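Local coordinates for conserved protein MTH689 (Methanothermobacter thermautotrophicus, PDB 2WNY) that is of unknown function but probably binds RNA and is encoded in the archaeal exosome superoperon, at residues A[15-20]-A[24-29]; A[28-31]-A[36-39]; A[66-71]-A[118-123]; A[84-89]-A[93-98]. The protein carries 1 engineered substitution. All coordinates share one frame; numbering follows the deposited sequence.

Contact 1: A[15-20]-A[24-29]; sequences LMVYGT and EKVIEA
The carbonyl oxygen of M16 takes a hydrogen bond from NZ of K99, while from the helix 24-29 the methyl CG1 of V26 rests 3.8 Å from this same M16 O without bonding to it. That one methyl carries most of the contact. It also meets L15 CD1, with V26 CG1 and L15 CD1 3.5 Å apart, and V17, where V26 CG1 and V17 CG2 are 3.9 Å apart. The V26 methyl in question is turned opposite the valine's own backbone nitrogen (chi1 177°), which sends it from the helix toward the strand between its two apolar partners. The L15 and V26 side chains pass alongside each other in opposing directions, whereas those of V17 and V26 meet at a slant. No hydrogen bond joins the segments; the packing is aliphatic and buried. The axes of strand 15-17 and helix 24-29 are 9.0 Å apart and run nearly antiparallel, at 163°, as expected of a strand that turns back into a helix laid over it. Around the contact, L15 and V17 also touch L55 of the neighbouring strand 51-59, and K99 of helix 99-103 lies against both L15 and V26.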
loop_
_atom_site.group_PDB
_atom_site.type_symbol
_atom_site.label_atom_id
_atom_site.label_comp_id
_atom_site.label_asym_id
_atom_site.label_seq_id
_atom_site.Cartn_x
_atom_site.Cartn_y
_atom_site.Cartn_z
ATOM N N LEU A 15 -7.435 3.273 -3.968
ATOM C CA LEU A 15 -8.511 2.248 -3.792
ATOM C C LEU A 15 -9.809 2.795 -4.326
ATOM O O LEU A 15 -9.909 3.998 -4.620
ATOM C CB LEU A 15 -8.630 1.687 -2.364
ATOM C CG LEU A 15 -9.181 2.513 -1.201
ATOM C CD1 LEU A 15 -9.454 1.582 -0.034
ATOM C CD2 LEU A 15 -8.230 3.642 -0.812
ATOM N N MET A 16 -10.770 1.901 -4.538
ATOM C CA MET A 16 -11.950 2.247 -5.294
ATOM C C MET A 16 -13.185 2.116 -4.449
ATOM O O MET A 16 -13.243 1.293 -3.524
ATOM C CB MET A 16 -12.057 1.362 -6.543
ATOM C CG MET A 16 -10.752 0.657 -6.836
ATOM S SD MET A 16 -10.318 0.602 -8.553
ATOM C CE MET A 16 -9.182 1.980 -8.575
ATOM N N VAL A 17 -14.167 2.948 -4.770
ATOM C CA VAL A 17 -15.472 2.860 -4.123
ATOM C C VAL A 17 -16.488 2.602 -5.227
ATOM O O VAL A 17 -16.731 3.482 -6.073
ATOM C CB VAL A 17 -15.861 4.153 -3.393
ATOM C CG1 VAL A 17 -17.187 3.962 -2.640
ATOM C CG2 VAL A 17 -14.754 4.603 -2.420
ATOM N N TYR A 18 -17.084 1.416 -5.192
ATOM C CA TYR A 18 -18.117 1.056 -6.154
ATOM C C TYR A 18 -19.481 1.587 -5.680
ATOM O O TYR A 18 -19.625 2.077 -4.548
ATOM C CB TYR A 18 -18.107 -0.453 -6.424
ATOM C CG TYR A 18 -16.909 -0.849 -7.263
ATOM C CD1 TYR A 18 -17.000 -0.923 -8.653
ATOM C CD2 TYR A 18 -15.667 -1.089 -6.670
ATOM C CE1 TYR A 18 -15.898 -1.237 -9.433
ATOM C CE2 TYR A 18 -14.550 -1.399 -7.444
ATOM C CZ TYR A 18 -14.669 -1.467 -8.813
ATOM O OH TYR A 18 -13.579 -1.759 -9.573
ATOM N N GLY A 19 -20.463 1.510 -6.564
ATOM C CA GLY A 19 -21.772 2.119 -6.306
ATOM C C GLY A 19 -22.444 1.575 -5.057
ATOM O O GLY A 19 -23.059 2.331 -4.332
ATOM N N THR A 20 -22.337 0.272 -4.789
ATOM C CA THR A 20 -22.980 -0.286 -3.600
ATOM C C THR A 20 -22.170 -0.083 -2.324
ATOM O O THR A 20 -22.646 -0.407 -1.246
ATOM C CB THR A 20 -23.217 -1.791 -3.718
ATOM O OG1 THR A 20 -21.948 -2.459 -3.874
ATOM C CG2 THR A 20 -24.156 -2.070 -4.899
ATOM N N GLU A 24 -17.470 5.585 3.703
ATOM C CA GLU A 24 -16.897 5.641 5.058
ATOM C C GLU A 24 -16.229 4.336 5.477
ATOM O O GLU A 24 -15.180 4.353 6.097
ATOM C CB GLU A 24 -17.949 6.024 6.096
ATOM C CG GLU A 24 -18.147 7.504 6.231
ATOM C CD GLU A 24 -19.105 7.856 7.354
ATOM O OE1 GLU A 24 -18.620 8.226 8.451
ATOM O OE2 GLU A 24 -20.332 7.749 7.132
ATOM N N LYS A 25 -16.860 3.205 5.163
ATOM C CA LYS A 25 -16.233 1.897 5.408
ATOM C C LYS A 25 -15.022 1.609 4.531
ATOM O O LYS A 25 -14.095 0.937 4.978
ATOM C CB LYS A 25 -17.259 0.786 5.241
ATOM C CG LYS A 25 -18.346 0.878 6.287
ATOM C CD LYS A 25 -19.121 -0.411 6.409
ATOM C CE LYS A 25 -20.355 -0.374 5.567
ATOM N NZ LYS A 25 -21.146 -1.619 5.712
ATOM N N VAL A 26 -15.042 2.058 3.264
ATOM C CA VAL A 26 -13.872 1.921 2.414
ATOM C C VAL A 26 -12.684 2.705 3.043
ATOM O O VAL A 26 -11.550 2.212 3.091
ATOM C CB VAL A 26 -14.162 2.352 0.964
ATOM C CG1 VAL A 26 -12.891 2.274 0.088
ATOM C CG2 VAL A 26 -15.253 1.427 0.338
ATOM N N ILE A 27 -12.963 3.914 3.516
ATOM C CA ILE A 27 -11.939 4.750 4.137
ATOM C C ILE A 27 -11.529 4.128 5.468
ATOM O O ILE A 27 -10.342 4.113 5.794
ATOM C CB ILE A 27 -12.413 6.210 4.302
ATOM C CG1 ILE A 27 -12.351 6.948 2.948
ATOM C CG2 ILE A 27 -11.548 6.949 5.295
ATOM C CD1 ILE A 27 -13.205 8.203 2.898
ATOM N N GLU A 28 -12.491 3.598 6.231
ATOM C CA GLU A 28 -12.105 2.847 7.448
ATOM C C GLU A 28 -11.098 1.727 7.118
ATOM O O GLU A 28 -10.110 1.545 7.831
ATOM C CB GLU A 28 -13.327 2.278 8.162
ATOM C CG GLU A 28 -13.022 1.586 9.485
ATOM C CD GLU A 28 -14.242 0.860 10.048
ATOM O OE1 GLU A 28 -15.375 1.172 9.630
ATOM O OE2 GLU A 28 -14.067 -0.033 10.896
ATOM N N ALA A 29 -11.359 0.967 6.051
ATOM C CA ALA A 29 -10.422 -0.071 5.597
ATOM C C ALA A 29 -9.038 0.511 5.239
ATOM O O ALA A 29 -8.011 0.009 5.676
ATOM C CB ALA A 29 -11.015 -0.847 4.404
#

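Contact 2: A[28-31]-A[36-39]; sequences EALR and GATP
The link from helix 23-30 to strand 40-45 belongs to a beta-alpha-beta crossover, in which strands 8-17 and 40-45 run parallel with antiparallel strand 51-59 between them; here R31 and L30 hold that link. R31 holds the carbonyl oxygen of A37 side-on with two nitrogens: R31 NE lies 2.9 Å from A37 O, and R31 NH2 is likewise 2.9 Å from A37 O. Both N-H...O angles are 148°, each bent a little because the two donors share one acceptor. The oxygen lies in the guanidinium plane, and R31 NE in turn lies in the carbonyl plane, while NH2 is tilted from it. An extended arginine chain (chi2 177°, chi3 -177°) carries the group across, with R31 CG passing 3.9 Å from G36 N. The double grip would limit rotation of this solvent-exposed guanidinium. On the buried side L30 CD2 packs 3.7 Å from A37 CB, and it also reaches P39, with L30 CD2 and P39 CG 3.9 Å apart. Strand 8-17 lies against them; its Y13 touches L30, A37 and P39, and its L15 also touches L30.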
loop_
_atom_site.group_PDB
_atom_site.type_symbol
_atom_site.label_atom_id
_atom_site.label_comp_id
_atom_site.label_asym_id
_atom_site.label_seq_id
_atom_site.Cartn_x
_atom_site.Cartn_y
_atom_site.Cartn_z
ATOM N N GLU A 28 -12.491 3.598 6.231
ATOM C CA GLU A 28 -12.105 2.847 7.448
ATOM C C GLU A 28 -11.098 1.727 7.118
ATOM O O GLU A 28 -10.110 1.545 7.831
ATOM C CB GLU A 28 -13.327 2.278 8.162
ATOM C CG GLU A 28 -13.022 1.586 9.485
ATOM C CD GLU A 28 -14.242 0.860 10.048
ATOM O OE1 GLU A 28 -15.375 1.172 9.630
ATOM O OE2 GLU A 28 -14.067 -0.033 10.896
ATOM N N ALA A 29 -11.359 0.967 6.051
ATOM C CA ALA A 29 -10.422 -0.071 5.597
ATOM C C ALA A 29 -9.038 0.511 5.239
ATOM O O ALA A 29 -8.011 0.009 5.676
ATOM C CB ALA A 29 -11.015 -0.847 4.404
ATOM N N LEU A 30 -9.013 1.581 4.451
ATOM C CA LEU A 30 -7.741 2.262 4.168
ATOM C C LEU A 30 -7.000 2.662 5.426
ATOM O O LEU A 30 -5.784 2.477 5.510
ATOM C CB LEU A 30 -7.990 3.514 3.326
ATOM C CG LEU A 30 -6.843 4.513 3.206
ATOM C CD1 LEU A 30 -5.702 3.866 2.392
ATOM C CD2 LEU A 30 -7.325 5.773 2.510
ATOM N N ARG A 31 -7.724 3.203 6.401
ATOM C CA ARG A 31 -7.100 3.634 7.672
ATOM C C ARG A 31 -6.675 2.496 8.586
ATOM O O ARG A 31 -6.055 2.731 9.626
ATOM C CB ARG A 31 -8.013 4.618 8.407
ATOM C CG ARG A 31 -8.007 5.962 7.697
ATOM C CD ARG A 31 -8.931 6.966 8.318
ATOM N NE ARG A 31 -8.891 8.180 7.504
ATOM C CZ ARG A 31 -9.820 9.127 7.506
ATOM N NH1 ARG A 31 -10.885 9.027 8.290
ATOM N NH2 ARG A 31 -9.673 10.181 6.706
ATOM N N GLY A 36 -5.019 7.782 9.439
ATOM C CA GLY A 36 -4.966 9.202 9.145
ATOM C C GLY A 36 -4.917 9.538 7.669
ATOM O O GLY A 36 -4.892 10.717 7.314
ATOM N N ALA A 37 -4.910 8.535 6.790
ATOM C CA ALA A 37 -4.859 8.867 5.373
ATOM C C ALA A 37 -6.084 9.706 5.016
ATOM O O ALA A 37 -7.196 9.431 5.467
ATOM C CB ALA A 37 -4.777 7.596 4.498
ATOM N N THR A 38 -5.868 10.758 4.244
ATOM C CA THR A 38 -6.979 11.584 3.795
ATOM C C THR A 38 -6.872 11.658 2.283
ATOM O O THR A 38 -6.141 12.489 1.749
ATOM C CB THR A 38 -6.964 12.989 4.430
ATOM O OG1 THR A 38 -5.720 13.636 4.133
ATOM C CG2 THR A 38 -7.139 12.895 5.945
ATOM N N PRO A 39 -7.558 10.738 1.592
ATOM C CA PRO A 39 -7.410 10.621 0.153
ATOM C C PRO A 39 -8.106 11.731 -0.608
ATOM O O PRO A 39 -9.088 12.328 -0.118
ATOM C CB PRO A 39 -8.075 9.270 -0.165
ATOM C CG PRO A 39 -8.986 9.010 0.985
ATOM C CD PRO A 39 -8.405 9.672 2.171
#

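Contact 3: A[66-71]-A[118-123]; sequences REFMEK and LKIKVE
F68 puts the far end of its ring against two methyls of strand 118-122. I120 CD1 lies 3.7 Å from F68 CZ and 3.9 Å from F68 CE2, while L118 CD1 lies 3.9 Å from F68 CE1. Both methyls approach obliquely, and both aliphatic chains come from the direction opposite to the ring's own. The ring is carried there by a first torsion that sets F68 CG opposite the backbone nitrogen (chi1 175°), pointing it from the helix toward the sheet. L118 and I120 are two residues apart in the strand, so both point to the same side, and the ring end touches a methyl of each in turn. Cutting F68 back to an alanine would probably leave L118 CD1 and I120 CD1 without their partner and open a gap between helix 62-76 and the sheet. Other residues complete the surroundings: F68 also touches I11 of strand 8-17, and its ring meets that of W107, the planes about 35° apart, while W107 takes K71 in a cation-pi contact. Between the two segments there is no hydrogen bond or salt bridge. Their hold is wholly apolar and buried, so helix and sheet are matched here by shape and by exclusion of water rather than by directional polar bonds.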
loop_
_atom_site.group_PDB
_atom_site.type_symbol
_atom_site.label_atom_id
_atom_site.label_comp_id
_atom_site.label_asym_id
_atom_site.label_seq_id
_atom_site.Cartn_x
_atom_site.Cartn_y
_atom_site.Cartn_z
ATOM N N ARG A 66 6.489 6.029 9.424
ATOM C CA ARG A 66 7.159 5.210 10.411
ATOM C C ARG A 66 6.192 4.226 11.039
ATOM O O ARG A 66 6.546 3.063 11.257
ATOM C CB ARG A 66 7.906 6.074 11.433
ATOM C CG ARG A 66 9.128 6.777 10.792
ATOM C CD ARG A 66 9.926 7.577 11.812
ATOM N NE ARG A 66 10.866 6.750 12.567
ATOM C CZ ARG A 66 10.830 6.585 13.886
ATOM N NH1 ARG A 66 9.905 7.193 14.620
ATOM N NH2 ARG A 66 11.732 5.815 14.475
ATOM N N GLU A 67 4.977 4.685 11.341
ATOM C CA GLU A 67 3.930 3.799 11.853
ATOM C C GLU A 67 3.588 2.684 10.856
ATOM O O GLU A 67 3.327 1.522 11.229
ATOM C CB GLU A 67 2.648 4.596 12.169
ATOM C CG GLU A 67 1.500 3.704 12.656
ATOM C CD GLU A 67 0.392 4.461 13.384
ATOM O OE1 GLU A 67 0.514 5.684 13.604
ATOM O OE2 GLU A 67 -0.604 3.817 13.756
ATOM N N PHE A 68 3.560 3.042 9.582
ATOM C CA PHE A 68 3.326 2.057 8.544
ATOM C C PHE A 68 4.434 0.976 8.542
ATOM O O PHE A 68 4.147 -0.224 8.473
ATOM C CB PHE A 68 3.266 2.723 7.186
ATOM C CG PHE A 68 3.145 1.742 6.050
ATOM C CD1 PHE A 68 1.895 1.322 5.612
ATOM C CD2 PHE A 68 4.289 1.198 5.460
ATOM C CE1 PHE A 68 1.776 0.392 4.560
ATOM C CE2 PHE A 68 4.191 0.277 4.403
ATOM C CZ PHE A 68 2.937 -0.139 3.963
ATOM N N MET A 69 5.686 1.411 8.594
ATOM C CA MET A 69 6.815 0.477 8.573
ATOM C C MET A 69 6.795 -0.446 9.799
ATOM O O MET A 69 7.134 -1.629 9.698
ATOM C CB MET A 69 8.156 1.200 8.468
ATOM C CG MET A 69 8.494 1.724 7.053
ATOM S SD MET A 69 8.310 0.488 5.725
ATOM C CE MET A 69 9.606 -0.672 6.276
ATOM N N GLU A 70 6.374 0.093 10.937
ATOM C CA GLU A 70 6.201 -0.708 12.150
ATOM C C GLU A 70 5.216 -1.866 11.891
ATOM O O GLU A 70 5.511 -3.018 12.181
ATOM C CB GLU A 70 5.646 0.161 13.272
ATOM C CG GLU A 70 6.656 0.944 14.063
ATOM C CD GLU A 70 6.129 1.247 15.459
ATOM O OE1 GLU A 70 4.947 1.656 15.579
ATOM O OE2 GLU A 70 6.888 1.060 16.438
ATOM N N LYS A 71 4.050 -1.553 11.330
ATOM C CA LYS A 71 3.034 -2.571 11.069
ATOM C C LYS A 71 3.459 -3.482 9.908
ATOM O O LYS A 71 3.296 -4.708 9.965
ATOM C CB LYS A 71 1.690 -1.902 10.769
ATOM C CG LYS A 71 0.586 -2.832 10.271
ATOM C CD LYS A 71 0.025 -3.706 11.370
ATOM C CE LYS A 71 -1.297 -4.325 10.937
ATOM N NZ LYS A 71 -2.070 -4.739 12.132
ATOM N N LEU A 118 -0.869 -0.182 -2.904
ATOM C CA LEU A 118 0.220 0.668 -2.415
ATOM C C LEU A 118 1.417 0.640 -3.363
ATOM O O LEU A 118 1.853 -0.434 -3.826
ATOM C CB LEU A 118 0.646 0.238 -1.020
ATOM C CG LEU A 118 -0.491 -0.029 -0.027
ATOM C CD1 LEU A 118 0.063 -0.702 1.213
ATOM C CD2 LEU A 118 -1.215 1.245 0.334
ATOM N N LYS A 119 1.907 1.823 -3.701
ATOM C CA LYS A 119 3.178 1.942 -4.406
ATOM C C LYS A 119 4.145 2.528 -3.385
ATOM O O LYS A 119 4.084 3.722 -3.053
ATOM C CB LYS A 119 3.050 2.832 -5.640
ATOM C CG LYS A 119 4.359 3.021 -6.409
ATOM C CD LYS A 119 4.177 3.857 -7.673
ATOM C CE LYS A 119 4.362 5.357 -7.419
ATOM N NZ LYS A 119 5.728 5.701 -6.911
ATOM N N ILE A 120 5.005 1.677 -2.856
ATOM C CA ILE A 120 5.910 2.073 -1.783
ATOM C C ILE A 120 7.321 2.396 -2.328
ATOM O O ILE A 120 8.042 1.499 -2.796
ATOM C CB ILE A 120 6.007 0.976 -0.694
ATOM C CG1 ILE A 120 4.627 0.611 -0.136
ATOM C CG2 ILE A 120 6.938 1.455 0.472
ATOM C CD1 ILE A 120 4.604 -0.728 0.662
ATOM N N LYS A 121 7.711 3.673 -2.257
ATOM C CA LYS A 121 9.059 4.087 -2.673
ATOM C C LYS A 121 10.095 3.736 -1.594
ATOM O O LYS A 121 10.267 4.450 -0.602
ATOM C CB LYS A 121 9.122 5.575 -3.052
ATOM C CG LYS A 121 10.427 5.968 -3.805
ATOM C CD LYS A 121 10.378 7.410 -4.263
ATOM C CE LYS A 121 11.710 7.847 -4.851
ATOM N NZ LYS A 121 11.663 9.287 -5.198
ATOM N N VAL A 122 10.792 2.632 -1.823
ATOM C CA VAL A 122 11.760 2.110 -0.888
ATOM C C VAL A 122 13.051 2.916 -0.966
ATOM O O VAL A 122 13.547 3.210 -2.059
ATOM C CB VAL A 122 12.020 0.608 -1.148
ATOM C CG1 VAL A 122 13.142 0.053 -0.247
ATOM C CG2 VAL A 122 10.714 -0.184 -0.972
ATOM N N GLU A 123 13.564 3.303 0.200
ATOM C CA GLU A 123 14.890 3.920 0.284
ATOM C C GLU A 123 15.898 2.954 -0.305
ATOM O O GLU A 123 16.079 1.834 0.206
ATOM C CB GLU A 123 15.252 4.248 1.731
ATOM C CG GLU A 123 16.533 5.051 1.888
ATOM C CD GLU A 123 16.924 5.231 3.351
ATOM O OE1 GLU A 123 16.593 4.362 4.194
ATOM O OE2 GLU A 123 17.568 6.249 3.661
#

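Contact 4: A[84-89]-A[93-98]; sequences EDRFDE and LFLRLD
The backbones of F87 and L93 are joined by a single bridge, and L93 CD1 sits over one face of the F87 ring in a CH-pi contact, 4.0 Å from the centroid and 15° off the normal. The leucine's chi1 of 166° turns CG opposite its backbone nitrogen and brings CD1 over the ring. Replacing F87 by an alanine would probably deprive L93 CD1 of the aromatic face and leave a gap toward helix 129-139. Next to the bridge, F94 N donates to R86 O at 2.9 Å in a nearly straight bond. The F94 ring presents its edge to D88, whose CG sits between its own backbone N and carbonyl carbon, a turn that places the carboxylate near that edge: D88 OD2 lies 3.3 Å from F94 CE2, with the two planes 68° apart, an arrangement in which the slightly positive ring hydrogens may favour the anion. The other carboxylate oxygen, OD1, accepts from N90 N and N92 N, which would limit rotation of the carboxylate. The R86 chain, extended from CG to NE, stretches out along the strand, its guanidinium held by NE to E82 O, and L95 CD1 covers one face of that group, 4.3 Å from R86 NH1. The loop thus flanks strand 92-98, which is paired with strand 115-122, and F87 reaches on to A132, V133 and I136 of helix 129-139.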
loop_
_atom_site.group_PDB
_atom_site.type_symbol
_atom_site.label_atom_id
_atom_site.label_comp_id
_atom_site.label_asym_id
_atom_site.label_seq_id
_atom_site.Cartn_x
_atom_site.Cartn_y
_atom_site.Cartn_z
ATOM N N GLU A 84 9.168 -10.473 -2.851
ATOM C CA GLU A 84 10.362 -10.372 -3.694
ATOM C C GLU A 84 10.086 -10.039 -5.156
ATOM O O GLU A 84 10.877 -9.345 -5.798
ATOM C CB GLU A 84 11.171 -11.673 -3.608
ATOM C CG GLU A 84 11.876 -11.865 -2.270
ATOM C CD GLU A 84 12.695 -13.148 -2.184
ATOM O OE1 GLU A 84 12.174 -14.239 -2.525
ATOM O OE2 GLU A 84 13.865 -13.054 -1.751
ATOM N N ASP A 85 8.971 -10.541 -5.678
ATOM C CA ASP A 85 8.637 -10.362 -7.091
ATOM C C ASP A 85 7.743 -9.140 -7.320
ATOM O O ASP A 85 7.414 -8.808 -8.454
ATOM C CB ASP A 85 7.991 -11.633 -7.650
ATOM C CG ASP A 85 6.955 -12.214 -6.711
ATOM O OD1 ASP A 85 5.917 -11.553 -6.488
ATOM O OD2 ASP A 85 7.187 -13.333 -6.198
ATOM N N ARG A 86 7.370 -8.469 -6.238
ATOM C CA ARG A 86 6.485 -7.309 -6.330
ATOM C C ARG A 86 7.243 -5.978 -6.445
ATOM O O ARG A 86 6.623 -4.917 -6.484
ATOM C CB ARG A 86 5.532 -7.268 -5.137
ATOM C CG ARG A 86 4.671 -8.508 -4.955
ATOM C CD ARG A 86 3.811 -8.349 -3.712
ATOM N NE ARG A 86 3.430 -9.631 -3.132
ATOM C CZ ARG A 86 2.183 -10.081 -3.023
ATOM N NH1 ARG A 86 1.162 -9.354 -3.448
ATOM N NH2 ARG A 86 1.961 -11.270 -2.479
ATOM N N PHE A 87 8.571 -6.033 -6.509
ATOM C CA PHE A 87 9.407 -4.833 -6.674
ATOM C C PHE A 87 9.560 -4.504 -8.157
ATOM O O PHE A 87 9.696 -5.420 -8.968
ATOM C CB PHE A 87 10.813 -5.079 -6.103
ATOM C CG PHE A 87 10.869 -5.140 -4.603
ATOM C CD1 PHE A 87 11.266 -4.027 -3.863
ATOM C CD2 PHE A 87 10.543 -6.317 -3.924
ATOM C CE1 PHE A 87 11.334 -4.079 -2.471
ATOM C CE2 PHE A 87 10.598 -6.383 -2.528
ATOM C CZ PHE A 87 10.996 -5.258 -1.796
ATOM N N ASP A 88 9.591 -3.219 -8.521
ATOM C CA ASP A 88 9.908 -2.859 -9.915
ATOM C C ASP A 88 11.411 -2.606 -10.127
ATOM O O ASP A 88 12.214 -2.790 -9.203
ATOM C CB ASP A 88 9.036 -1.697 -10.432
ATOM C CG ASP A 88 9.377 -0.346 -9.787
ATOM O OD1 ASP A 88 10.372 -0.237 -9.040
ATOM O OD2 ASP A 88 8.640 0.625 -10.061
ATOM N N GLU A 89 11.783 -2.199 -11.344
ATOM C CA GLU A 89 13.191 -1.948 -11.688
ATOM C C GLU A 89 13.740 -0.656 -11.057
ATOM O O GLU A 89 14.948 -0.415 -11.083
ATOM C CB GLU A 89 13.403 -1.952 -13.217
ATOM C CG GLU A 89 12.326 -1.179 -14.019
ATOM C CD GLU A 89 12.715 -0.886 -15.475
ATOM O OE1 GLU A 89 13.891 -1.090 -15.851
ATOM O OE2 GLU A 89 11.833 -0.440 -16.245
ATOM N N LEU A 93 8.153 -0.863 -4.299
ATOM C CA LEU A 93 7.492 -2.102 -3.920
ATOM C C LEU A 93 6.001 -1.901 -4.121
ATOM O O LEU A 93 5.396 -1.020 -3.488
ATOM C CB LEU A 93 7.773 -2.455 -2.452
ATOM C CG LEU A 93 6.909 -3.540 -1.781
ATOM C CD1 LEU A 93 7.015 -4.895 -2.507
ATOM C CD2 LEU A 93 7.289 -3.706 -0.317
ATOM N N PHE A 94 5.408 -2.723 -4.987
ATOM C CA PHE A 94 3.967 -2.649 -5.231
ATOM C C PHE A 94 3.258 -3.733 -4.458
ATOM O O PHE A 94 3.492 -4.935 -4.677
ATOM C CB PHE A 94 3.659 -2.814 -6.705
ATOM C CG PHE A 94 4.063 -1.649 -7.540
ATOM C CD1 PHE A 94 3.138 -0.663 -7.873
ATOM C CD2 PHE A 94 5.366 -1.534 -8.013
ATOM C CE1 PHE A 94 3.511 0.424 -8.669
ATOM C CE2 PHE A 94 5.744 -0.451 -8.815
ATOM C CZ PHE A 94 4.818 0.522 -9.146
ATOM N N LEU A 95 2.388 -3.301 -3.557
ATOM C CA LEU A 95 1.710 -4.203 -2.644
ATOM C C LEU A 95 0.219 -3.928 -2.680
ATOM O O LEU A 95 -0.222 -2.792 -2.461
ATOM C CB LEU A 95 2.258 -4.006 -1.227
ATOM C CG LEU A 95 1.630 -4.865 -0.135
ATOM C CD1 LEU A 95 1.814 -6.364 -0.438
ATOM C CD2 LEU A 95 2.227 -4.482 1.215
ATOM N N ARG A 96 -0.544 -4.975 -2.973
ATOM C CA ARG A 96 -2.001 -4.906 -2.967
ATOM C C ARG A 96 -2.533 -5.699 -1.787
ATOM O O ARG A 96 -2.147 -6.856 -1.579
ATOM C CB ARG A 96 -2.567 -5.510 -4.243
ATOM C CG ARG A 96 -2.020 -4.951 -5.517
ATOM C CD ARG A 96 -2.740 -5.526 -6.712
ATOM N NE ARG A 96 -2.117 -5.063 -7.948
ATOM C CZ ARG A 96 -2.652 -5.186 -9.158
ATOM N NH1 ARG A 96 -3.831 -5.769 -9.314
ATOM N NH2 ARG A 96 -2.000 -4.724 -10.216
ATOM N N LEU A 97 -3.455 -5.094 -1.049
ATOM C CA LEU A 97 -4.033 -5.739 0.127
ATOM C C LEU A 97 -5.540 -5.835 -0.047
ATOM O O LEU A 97 -6.179 -4.905 -0.594
ATOM C CB LEU A 97 -3.681 -4.952 1.395
ATOM C CG LEU A 97 -2.194 -4.802 1.793
ATOM C CD1 LEU A 97 -2.009 -3.708 2.855
ATOM C CD2 LEU A 97 -1.585 -6.118 2.279
ATOM N N ASP A 98 -6.094 -6.962 0.396
ATOM C CA ASP A 98 -7.527 -7.204 0.308
ATOM C C ASP A 98 -8.293 -6.119 1.058
ATOM O O ASP A 98 -8.012 -5.834 2.216
ATOM C CB ASP A 98 -7.904 -8.587 0.853
ATOM C CG ASP A 98 -9.351 -8.942 0.559
ATOM O OD1 ASP A 98 -9.595 -9.609 -0.452
ATOM O OD2 ASP A 98 -10.251 -8.494 1.295
#

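From the N terminus, contact 1 closes the short turn between strand 8-17 and helix 23-30, and contact 2 begins where it ends: their ranges overlap at E28 and A29, both use helix 23-30, and they touch through L15 and L30 as the helix hands over to the loop before strand 40-45. Contact 3 opens later and closes a long loop, bringing strand 115-122 back against helix 62-76. Contact 4 is nested inside that loop and closes a short one before strand 92-98. These two meet through the sheet, where L118 N and I120 N probably bond to L95 O and L93 O. Strand 115-122 lies between 8-17 and 92-98, so contacts 1, 3 and 4 share one antiparallel sheet.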